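Long-range contacts in uncharacterized protein (Pseudomonas aeruginosa, PDB 6P8P), which is a HORMA domain protein of a type III CBASS phage resistance system and probably helps control its cGAS-like nucleotidyltransferase: residues A[4-10]-A[69-75]; A[39-43]-A[121-125]. The protein carries 2 engineered substitutions. All coordinates share one frame; numbering follows the deposited sequence.

Contact 1: A[4-10]-A[69-75]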
ATOM      1  N   VAL A   4     -24.460  14.952   6.915  1.00 28.37           N
ATOM      2  CA  VAL A   4     -23.615  13.766   6.771  1.00 27.74           C
ATOM      3  C   VAL A   4     -24.404  12.752   5.956  1.00 29.55           C
ATOM      4  O   VAL A   4     -25.582  12.521   6.227  1.00 29.87           O
ATOM      5  CB  VAL A   4     -23.196  13.161   8.127  1.00 44.42           C
ATOM      6  CG1 VAL A   4     -22.268  11.962   7.899  1.00 43.73           C
ATOM      7  CG2 VAL A   4     -22.534  14.207   8.991  1.00 62.16           C
ATOM      8  N   VAL A   5     -23.766  12.159   4.948  1.00 22.20           N
ATOM      9  CA  VAL A   5     -24.384  11.117   4.139  1.00 20.30           C
ATOM     10  C   VAL A   5     -23.433   9.933   4.153  1.00 26.12           C
ATOM     11  O   VAL A   5     -22.240  10.073   4.413  1.00 24.18           O
ATOM     12  CB  VAL A   5     -24.666  11.561   2.698  1.00 31.03           C
ATOM     13  CG1 VAL A   5     -25.453  12.854   2.712  1.00 25.21           C
ATOM     14  CG2 VAL A   5     -23.389  11.732   1.941  1.00 30.71           C
ATOM     15  N   SER A   6     -23.973   8.757   3.880  1.00 22.90           N
ATOM     16  CA  SER A   6     -23.132   7.562   3.897  1.00 23.06           C
ATOM     17  C   SER A   6     -23.314   6.769   2.613  1.00 21.37           C
ATOM     18  O   SER A   6     -24.348   6.852   1.932  1.00 20.29           O
ATOM     19  CB  SER A   6     -23.416   6.688   5.116  1.00 26.31           C
ATOM     20  OG  SER A   6     -24.429   5.758   4.859  1.00 46.03           O
ATOM     21  N   ARG A   7     -22.277   6.013   2.278  1.00 19.86           N
ATOM     22  CA  ARG A   7     -22.293   5.128   1.127  1.00 16.73           C
ATOM     23  C   ARG A   7     -21.632   3.829   1.569  1.00 21.98           C
ATOM     24  O   ARG A   7     -20.900   3.795   2.560  1.00 21.87           O
ATOM     25  CB  ARG A   7     -21.589   5.767  -0.057  1.00 18.46           C
ATOM     26  CG  ARG A   7     -22.305   6.985  -0.675  1.00 21.24           C
ATOM     27  CD  ARG A   7     -23.587   6.587  -1.365  1.00 20.07           C
ATOM     28  NE  ARG A   7     -24.220   7.671  -2.120  1.00 21.55           N
ATOM     29  CZ  ARG A   7     -25.059   8.558  -1.600  1.00 24.41           C
ATOM     30  NH1 ARG A   7     -25.349   8.532  -0.308  1.00 26.77           N
ATOM     31  NH2 ARG A   7     -25.591   9.492  -2.380  1.00 22.65           N
ATOM     32  N   THR A   8     -21.956   2.752   0.861  1.00 18.02           N
ATOM     33  CA  THR A   8     -21.464   1.424   1.190  1.00 16.29           C
ATOM     34  C   THR A   8     -21.133   0.730  -0.119  1.00 20.83           C
ATOM     35  O   THR A   8     -22.021   0.459  -0.929  1.00 20.89           O
ATOM     36  CB  THR A   8     -22.475   0.619   2.006  1.00 26.24           C
ATOM     37  OG1 THR A   8     -22.716   1.284   3.252  1.00 33.23           O
ATOM     38  CG2 THR A   8     -21.941  -0.757   2.268  1.00 24.26           C
ATOM     39  N   PHE A   9     -19.857   0.439  -0.313  1.00 18.16           N
ATOM     40  CA  PHE A   9     -19.387  -0.181  -1.543  1.00 17.31           C
ATOM     41  C   PHE A   9     -19.117  -1.663  -1.362  1.00 19.81           C
ATOM     42  O   PHE A   9     -18.550  -2.084  -0.352  1.00 17.19           O
ATOM     43  CB  PHE A   9     -18.104   0.499  -2.022  1.00 19.24           C
ATOM     44  CG  PHE A   9     -18.353   1.726  -2.808  1.00 16.88           C
ATOM     45  CD1 PHE A   9     -18.758   2.904  -2.175  1.00 28.08           C
ATOM     46  CD2 PHE A   9     -18.272   1.712  -4.177  1.00 19.07           C
ATOM     47  CE1 PHE A   9     -19.016   4.036  -2.915  1.00 30.94           C
ATOM     48  CE2 PHE A   9     -18.544   2.845  -4.926  1.00 29.64           C
ATOM     49  CZ  PHE A   9     -18.908   4.001  -4.296  1.00 33.59           C
ATOM     50  N   ARG A  10     -19.481  -2.440  -2.379  1.00 13.75           N
ATOM     51  CA  ARG A  10     -19.176  -3.871  -2.426  1.00 17.02           C
ATOM     52  C   ARG A  10     -17.695  -4.079  -2.752  1.00 20.50           C
ATOM     53  O   ARG A  10     -17.225  -3.709  -3.835  1.00 19.04           O
ATOM     54  CB  ARG A  10     -20.057  -4.555  -3.465  1.00 20.52           C
ATOM     55  CG  ARG A  10     -21.558  -4.256  -3.252  1.00 24.08           C
ATOM     56  CD  ARG A  10     -22.385  -4.645  -4.480  1.00 22.76           C
ATOM     57  NE  ARG A  10     -22.418  -6.086  -4.674  1.00 25.22           N
ATOM     58  CZ  ARG A  10     -22.974  -6.680  -5.724  1.00 32.08           C
ATOM     59  NH1 ARG A  10     -23.510  -5.944  -6.678  1.00 28.95           N
ATOM     60  NH2 ARG A  10     -22.971  -8.001  -5.829  1.00 26.32           N
ATOM     61  N   ARG A  69     -20.363  16.037   4.853  1.00 23.81           N
ATOM     62  CA  ARG A  69     -19.416  14.966   5.134  1.00 22.06           C
ATOM     63  C   ARG A  69     -19.932  13.672   4.539  1.00 25.87           C
ATOM     64  O   ARG A  69     -21.143  13.434   4.519  1.00 22.71           O
ATOM     65  CB  ARG A  69     -19.252  14.836   6.648  1.00 25.10           C
ATOM     66  CG  ARG A  69     -18.569  13.609   7.134  1.00 37.52           C
ATOM     67  CD  ARG A  69     -18.402  13.660   8.656  1.00 45.68           C
ATOM     68  NE  ARG A  69     -17.719  14.877   9.068  1.00 42.85           N
ATOM     69  CZ  ARG A  69     -17.136  15.048  10.250  1.00 65.73           C
ATOM     70  NH1 ARG A  69     -17.153  14.068  11.145  1.00 71.52           N
ATOM     71  NH2 ARG A  69     -16.534  16.198  10.534  1.00 66.49           N
ATOM     72  N   THR A  70     -19.013  12.857   4.009  1.00 19.69           N
ATOM     73  CA  THR A  70     -19.367  11.582   3.394  1.00 18.37           C
ATOM     74  C   THR A  70     -18.674  10.478   4.172  1.00 19.24           C
ATOM     75  O   THR A  70     -17.441  10.492   4.304  1.00 20.84           O
ATOM     76  CB  THR A  70     -18.944  11.521   1.923  1.00 22.00           C
ATOM     77  OG1 THR A  70     -19.473  12.638   1.223  1.00 28.50           O
ATOM     78  CG2 THR A  70     -19.426  10.226   1.265  1.00 20.68           C
ATOM     79  N   ARG A  71     -19.449   9.505   4.637  1.00 15.99           N
ATOM     80  CA  ARG A  71     -18.932   8.306   5.282  1.00 19.62           C
ATOM     81  C   ARG A  71     -19.037   7.140   4.309  1.00 22.63           C
ATOM     82  O   ARG A  71     -20.131   6.856   3.799  1.00 21.71           O
ATOM     83  CB  ARG A  71     -19.734   8.000   6.555  1.00 21.39           C
ATOM     84  CG  ARG A  71     -19.477   8.962   7.678  1.00 21.35           C
ATOM     85  CD  ARG A  71     -20.412   8.705   8.878  1.00 26.85           C
ATOM     86  NE  ARG A  71     -20.061   9.571   9.995  1.00 50.37           N
ATOM     87  CZ  ARG A  71     -20.761   9.661  11.120  1.00 78.96           C
ATOM     88  NH1 ARG A  71     -21.857   8.932  11.279  1.00 81.89           N
ATOM     89  NH2 ARG A  71     -20.368  10.482  12.082  1.00 70.59           N
ATOM     90  N   ILE A  72     -17.918   6.453   4.049  1.00 17.61           N
ATOM     91  CA  ILE A  72     -17.940   5.354   3.090  1.00 17.12           C
ATOM     92  C   ILE A  72     -17.530   4.075   3.788  1.00 17.97           C
ATOM     93  O   ILE A  72     -16.407   3.970   4.287  1.00 17.03           O
ATOM     94  CB  ILE A  72     -17.030   5.617   1.878  1.00 18.70           C
ATOM     95  CG1 ILE A  72     -17.380   6.950   1.241  1.00 19.97           C
ATOM     96  CG2 ILE A  72     -17.164   4.483   0.882  1.00 20.74           C
ATOM     97  CD1 ILE A  72     -16.380   7.490   0.286  1.00 28.20           C
ATOM     98  N   TYR A  73     -18.426   3.102   3.789  1.00 17.49           N
ATOM     99  CA  TYR A  73     -18.166   1.769   4.289  1.00 17.27           C
ATOM    100  C   TYR A  73     -17.944   0.812   3.128  1.00 17.53           C
ATOM    101  O   TYR A  73     -18.348   1.062   1.998  1.00 21.16           O
ATOM    102  CB  TYR A  73     -19.326   1.256   5.124  1.00 18.74           C
ATOM    103  CG  TYR A  73     -19.514   1.988   6.432  1.00 19.07           C
ATOM    104  CD1 TYR A  73     -20.330   3.105   6.516  1.00 21.70           C
ATOM    105  CD2 TYR A  73     -18.866   1.555   7.584  1.00 17.65           C
ATOM    106  CE1 TYR A  73     -20.504   3.771   7.740  1.00 21.68           C
ATOM    107  CE2 TYR A  73     -19.038   2.191   8.790  1.00 23.18           C
ATOM    108  CZ  TYR A  73     -19.843   3.305   8.860  1.00 26.90           C
ATOM    109  OH  TYR A  73     -20.003   3.920  10.081  1.00 36.14           O
ATOM    110  N   CYS A  74     -17.287  -0.293   3.420  1.00 18.95           N
ATOM    111  CA  CYS A  74     -17.110  -1.363   2.451  1.00 18.94           C
ATOM    112  C   CYS A  74     -17.714  -2.649   2.982  1.00 19.31           C
ATOM    113  O   CYS A  74     -17.611  -2.922   4.172  1.00 19.46           O
ATOM    114  CB  CYS A  74     -15.616  -1.624   2.156  1.00 18.29           C
ATOM    115  SG  CYS A  74     -14.847  -0.289   1.210  1.00 21.12           S
ATOM    116  N   LEU A  75     -18.312  -3.429   2.086  1.00 20.31           N
ATOM    117  CA  LEU A  75     -18.847  -4.753   2.364  1.00 18.39           C
ATOM    118  C   LEU A  75     -17.888  -5.817   1.850  1.00 19.42           C
ATOM    119  O   LEU A  75     -17.281  -5.651   0.787  1.00 20.69           O
ATOM    120  CB  LEU A  75     -20.196  -4.920   1.677  1.00 19.29           C
ATOM    121  CG  LEU A  75     -21.305  -3.978   2.114  1.00 22.48           C
ATOM    122  CD1 LEU A  75     -22.434  -4.094   1.116  1.00 24.16           C
ATOM    123  CD2 LEU A  75     -21.756  -4.328   3.510  1.00 32.82           C
TER

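Contact 2: A[39-43]-A[121-125]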
ATOM      1  N   GLU A  39      -4.260  13.250  -5.938  1.00 17.04           N
ATOM      2  CA  GLU A  39      -3.809  12.838  -4.616  1.00 19.59           C
ATOM      3  C   GLU A  39      -4.468  11.530  -4.186  1.00 16.72           C
ATOM      4  O   GLU A  39      -3.801  10.654  -3.627  1.00 17.88           O
ATOM      5  CB  GLU A  39      -4.075  13.910  -3.574  1.00 25.01           C
ATOM      6  CG  GLU A  39      -3.038  15.027  -3.561  1.00 38.26           C
ATOM      7  CD  GLU A  39      -3.210  16.011  -2.406  1.00 48.77           C
ATOM      8  OE1 GLU A  39      -3.621  15.617  -1.294  1.00 30.89           O
ATOM      9  OE2 GLU A  39      -2.920  17.206  -2.611  1.00 49.61           O
ATOM     10  N   LEU A  40      -5.769  11.395  -4.416  1.00 17.63           N
ATOM     11  CA  LEU A  40      -6.442  10.139  -4.080  1.00 14.23           C
ATOM     12  C   LEU A  40      -5.838   8.961  -4.841  1.00 16.94           C
ATOM     13  O   LEU A  40      -5.637   7.877  -4.273  1.00 18.17           O
ATOM     14  CB  LEU A  40      -7.936  10.252  -4.366  1.00 14.01           C
ATOM     15  CG  LEU A  40      -8.796  10.814  -3.229  1.00 23.37           C
ATOM     16  CD1 LEU A  40      -8.459  12.195  -2.859  1.00 36.20           C
ATOM     17  CD2 LEU A  40     -10.267  10.741  -3.727  1.00 23.40           C
ATOM     18  N   ARG A  41      -5.526   9.152  -6.121  1.00 18.58           N
ATOM     19  CA  ARG A  41      -4.914   8.084  -6.893  1.00 19.40           C
ATOM     20  C   ARG A  41      -3.492   7.824  -6.426  1.00 18.45           C
ATOM     21  O   ARG A  41      -3.037   6.677  -6.433  1.00 20.24           O
ATOM     22  CB  ARG A  41      -4.958   8.419  -8.391  1.00 17.00           C
ATOM     23  CG  ARG A  41      -6.343   8.370  -9.007  1.00 17.97           C
ATOM     24  CD  ARG A  41      -6.309   8.713 -10.502  1.00 27.19           C
ATOM     25  NE  ARG A  41      -7.614   8.545 -11.126  1.00 36.57           N
ATOM     26  CZ  ARG A  41      -7.946   9.014 -12.334  1.00 55.49           C
ATOM     27  NH1 ARG A  41      -7.064   9.694 -13.054  1.00 61.31           N
ATOM     28  NH2 ARG A  41      -9.163   8.814 -12.822  1.00 32.97           N
ATOM     29  N   ALA A  42      -2.810   8.850  -5.926  1.00 17.70           N
ATOM     30  CA  ALA A  42      -1.422   8.658  -5.489  1.00 18.87           C
ATOM     31  C   ALA A  42      -1.309   7.745  -4.258  1.00 19.10           C
ATOM     32  O   ALA A  42      -0.266   7.105  -4.056  1.00 21.14           O
ATOM     33  CB  ALA A  42      -0.784  10.014  -5.188  1.00 21.26           C
ATOM     34  N   VAL A  43      -2.342   7.689  -3.416  1.00 14.87           N
ATOM     35  CA  VAL A  43      -2.321   6.885  -2.201  1.00 16.53           C
ATOM     36  C   VAL A  43      -2.964   5.515  -2.422  1.00 14.92           C
ATOM     37  O   VAL A  43      -3.281   4.823  -1.463  1.00 16.32           O
ATOM     38  CB  VAL A  43      -2.985   7.609  -1.023  1.00 19.55           C
ATOM     39  CG1 VAL A  43      -2.315   8.926  -0.729  1.00 21.46           C
ATOM     40  CG2 VAL A  43      -4.487   7.788  -1.299  1.00 17.57           C
ATOM     41  N   HIS A 121       2.458  11.659   0.014  1.00 21.94           N
ATOM     42  CA  HIS A 121       1.646  12.061  -1.113  1.00 20.07           C
ATOM     43  C   HIS A 121       0.672  13.183  -0.807  1.00 20.40           C
ATOM     44  O   HIS A 121       0.159  13.795  -1.746  1.00 24.67           O
ATOM     45  CB  HIS A 121       0.806  10.881  -1.638  1.00 26.93           C
ATOM     46  CG  HIS A 121       1.610   9.684  -2.009  1.00 21.40           C
ATOM     47  ND1 HIS A 121       2.421   9.659  -3.119  1.00 25.88           N
ATOM     48  CD2 HIS A 121       1.701   8.454  -1.444  1.00 26.98           C
ATOM     49  CE1 HIS A 121       3.018   8.479  -3.197  1.00 26.46           C
ATOM     50  NE2 HIS A 121       2.590   7.727  -2.198  1.00 30.98           N
ATOM     51  N   SER A 122       0.368  13.426   0.462  1.00 25.95           N
ATOM     52  CA  SER A 122      -0.755  14.285   0.793  1.00 24.66           C
ATOM     53  C   SER A 122      -0.638  14.725   2.239  1.00 21.36           C
ATOM     54  O   SER A 122      -0.188  13.969   3.095  1.00 21.45           O
ATOM     55  CB  SER A 122      -2.088  13.542   0.546  1.00 24.21           C
ATOM     56  OG  SER A 122      -3.216  14.298   0.955  1.00 24.72           O
ATOM     57  N   SER A 123      -1.098  15.941   2.508  1.00 22.26           N
ATOM     58  CA  SER A 123      -1.373  16.367   3.874  1.00 24.71           C
ATOM     59  C   SER A 123      -2.870  16.349   4.182  1.00 23.85           C
ATOM     60  O   SER A 123      -3.256  16.463   5.348  1.00 27.57           O
ATOM     61  CB  SER A 123      -0.803  17.764   4.109  1.00 34.71           C
ATOM     62  OG  SER A 123      -1.469  18.720   3.314  1.00 34.72           O
ATOM     63  N   ARG A 124      -3.708  16.159   3.168  1.00 23.03           N
ATOM     64  CA  ARG A 124      -5.152  16.167   3.362  1.00 19.54           C
ATOM     65  C   ARG A 124      -5.702  14.778   3.622  1.00 24.06           C
ATOM     66  O   ARG A 124      -6.770  14.640   4.259  1.00 20.34           O
ATOM     67  CB  ARG A 124      -5.857  16.771   2.143  1.00 16.79           C
ATOM     68  CG  ARG A 124      -5.479  18.244   1.895  1.00 22.57           C
ATOM     69  CD  ARG A 124      -6.140  18.792   0.662  1.00 25.29           C
ATOM     70  NE  ARG A 124      -5.817  20.204   0.473  1.00 29.62           N
ATOM     71  CZ  ARG A 124      -6.447  21.201   1.073  1.00 32.11           C
ATOM     72  NH1 ARG A 124      -7.434  20.939   1.904  1.00 26.44           N
ATOM     73  NH2 ARG A 124      -6.077  22.453   0.852  1.00 50.11           N
ATOM     74  N   ILE A 125      -5.013  13.750   3.126  1.00 18.33           N
ATOM     75  CA  ILE A 125      -5.441  12.373   3.331  1.00 17.96           C
ATOM     76  C   ILE A 125      -4.652  11.837   4.508  1.00 19.55           C
ATOM     77  O   ILE A 125      -3.422  11.746   4.443  1.00 20.50           O
ATOM     78  CB  ILE A 125      -5.223  11.499   2.092  1.00 15.85           C
ATOM     79  CG1 ILE A 125      -5.965  12.064   0.894  1.00 18.42           C
ATOM     80  CG2 ILE A 125      -5.651  10.030   2.397  1.00 15.15           C
ATOM     81  CD1 ILE A 125      -5.434  11.505  -0.416  1.00 18.48           C
TER
HETATM   82  O   HOH W   1      -2.232  17.484   0.289  1.00 36.00           O
HETATM   83  O   HOH W   2      -0.014  17.018  -1.455  1.00 39.84           O

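Contact 1: A[4-10]-A[69-75]
Val-5, Arg-7 and Phe-9 bond through both N and O to strand 69-75, which makes 4-10 and 69-75 a parallel beta pair. It forms one margin of the mixed sheet of this HORMA protein, with 4-10 an outermost strand within the chain. Six backbone hydrogen bonds form the ladder, all 2.8 to 2.9 Å between N and O, from Val-5 N to Arg-69 O at one end to Leu-75 N to Phe-9 O at the other. The strand axes are turned by 26°.

The face with Phe-9, Ile-72 and Cys-74 is the packed one. Phe-9 CD1 meets Ile-72 CG2 at 3.8 Å, and helix 17-29 covers this face through Ala-23, Ile-24 and Leu-27. Arg-7 starts on the same face, but its guanidinium turns off from 69-75. Its NH1 bonds back to Ser-6 O at 3.0 Å, in the guanidinium plane, while NE and NH2 reach the backbone oxygens of Glu-89 and Val-90.

The other face is more open to solvent at its Val-4 and Arg-71 end. Val-4 lies beside Arg-69, and its CG1 sits 3.9 Å from Arg-71 NE, over one face of that guanidinium. Thr-8 is a local tight exception. Its chi1 of -62° sets OG1 beside the backbone N and sends CG2 anti to it, pressed on Leu-75 CG at 3.3 Å.

Contact 2: A[39-43]-A[121-125]
The imidazole of His-121 has the carbonyl oxygen of Ala-42 over one face. This oxygen stands 3.4 Å above the ring plane, over its centre. NE2 is 3.5 Å from Ala-42 O, but the angle is poor, so the contact is one of packing and not a hydrogen bond. Ala-42 CB also reaches the ring, 3.8 Å from His-121 ND1. Val-43 CG1 comes to the ring obliquely and touches His-121 CB, the two side chains running in opposite directions alongside each other.

The second flat group is the carboxylate of Glu-39. Ser-122 OG donates to Glu-39 OE1 at 2.6 Å, on the anti side and 28° out of the carboxylate plane. The extended chain of Glu-39 (chi2 -173°) carries its acid group across to this serine. Water 1 donates to the same OE1 and accepts from Ser-123 N. Water 2 donates to His-121 O and, weakly, to Glu-39 OE2. The acid is thus tied to the loop directly and through water. Arg-124 turns its own charge to Asp-99, and also makes a cation-pi contact with Trp-100.

The rest of the contact is apolar. Ile-125 CD1 lies 3.9 Å from Leu-40 CD1 and meets Val-43 CG2 tip to tip. Trp-100 and Leu-118 add to this buried patch.

Ser-122 OG is anti to its backbone N (chi1 175°). There it also accepts from Arg-124 N and Ile-125 N, each at 2.9 Å from OG. These two bonds define an ST turn and an ST motif, here at the entry to strand 125-129, with the end of helix 35-42 packed against it.

Both contacts are partly buried, and they lie on opposite sides of the chain's centre, with their own centres about 19 Å apart. They share no segment. Strands 4-10 and 125-129 are the two outermost strands of the sheet within this chain, so contact 1 belongs to one margin and contact 2 to the start of the other. Helix 17-29 touches both. In contact 1 the bonds are backbone to backbone and regular, and the side chains mostly pack on the two faces. In contact 2 a helix end meets a loop, and the direct bond runs between side chains, with waters beside it and apolar packing inside.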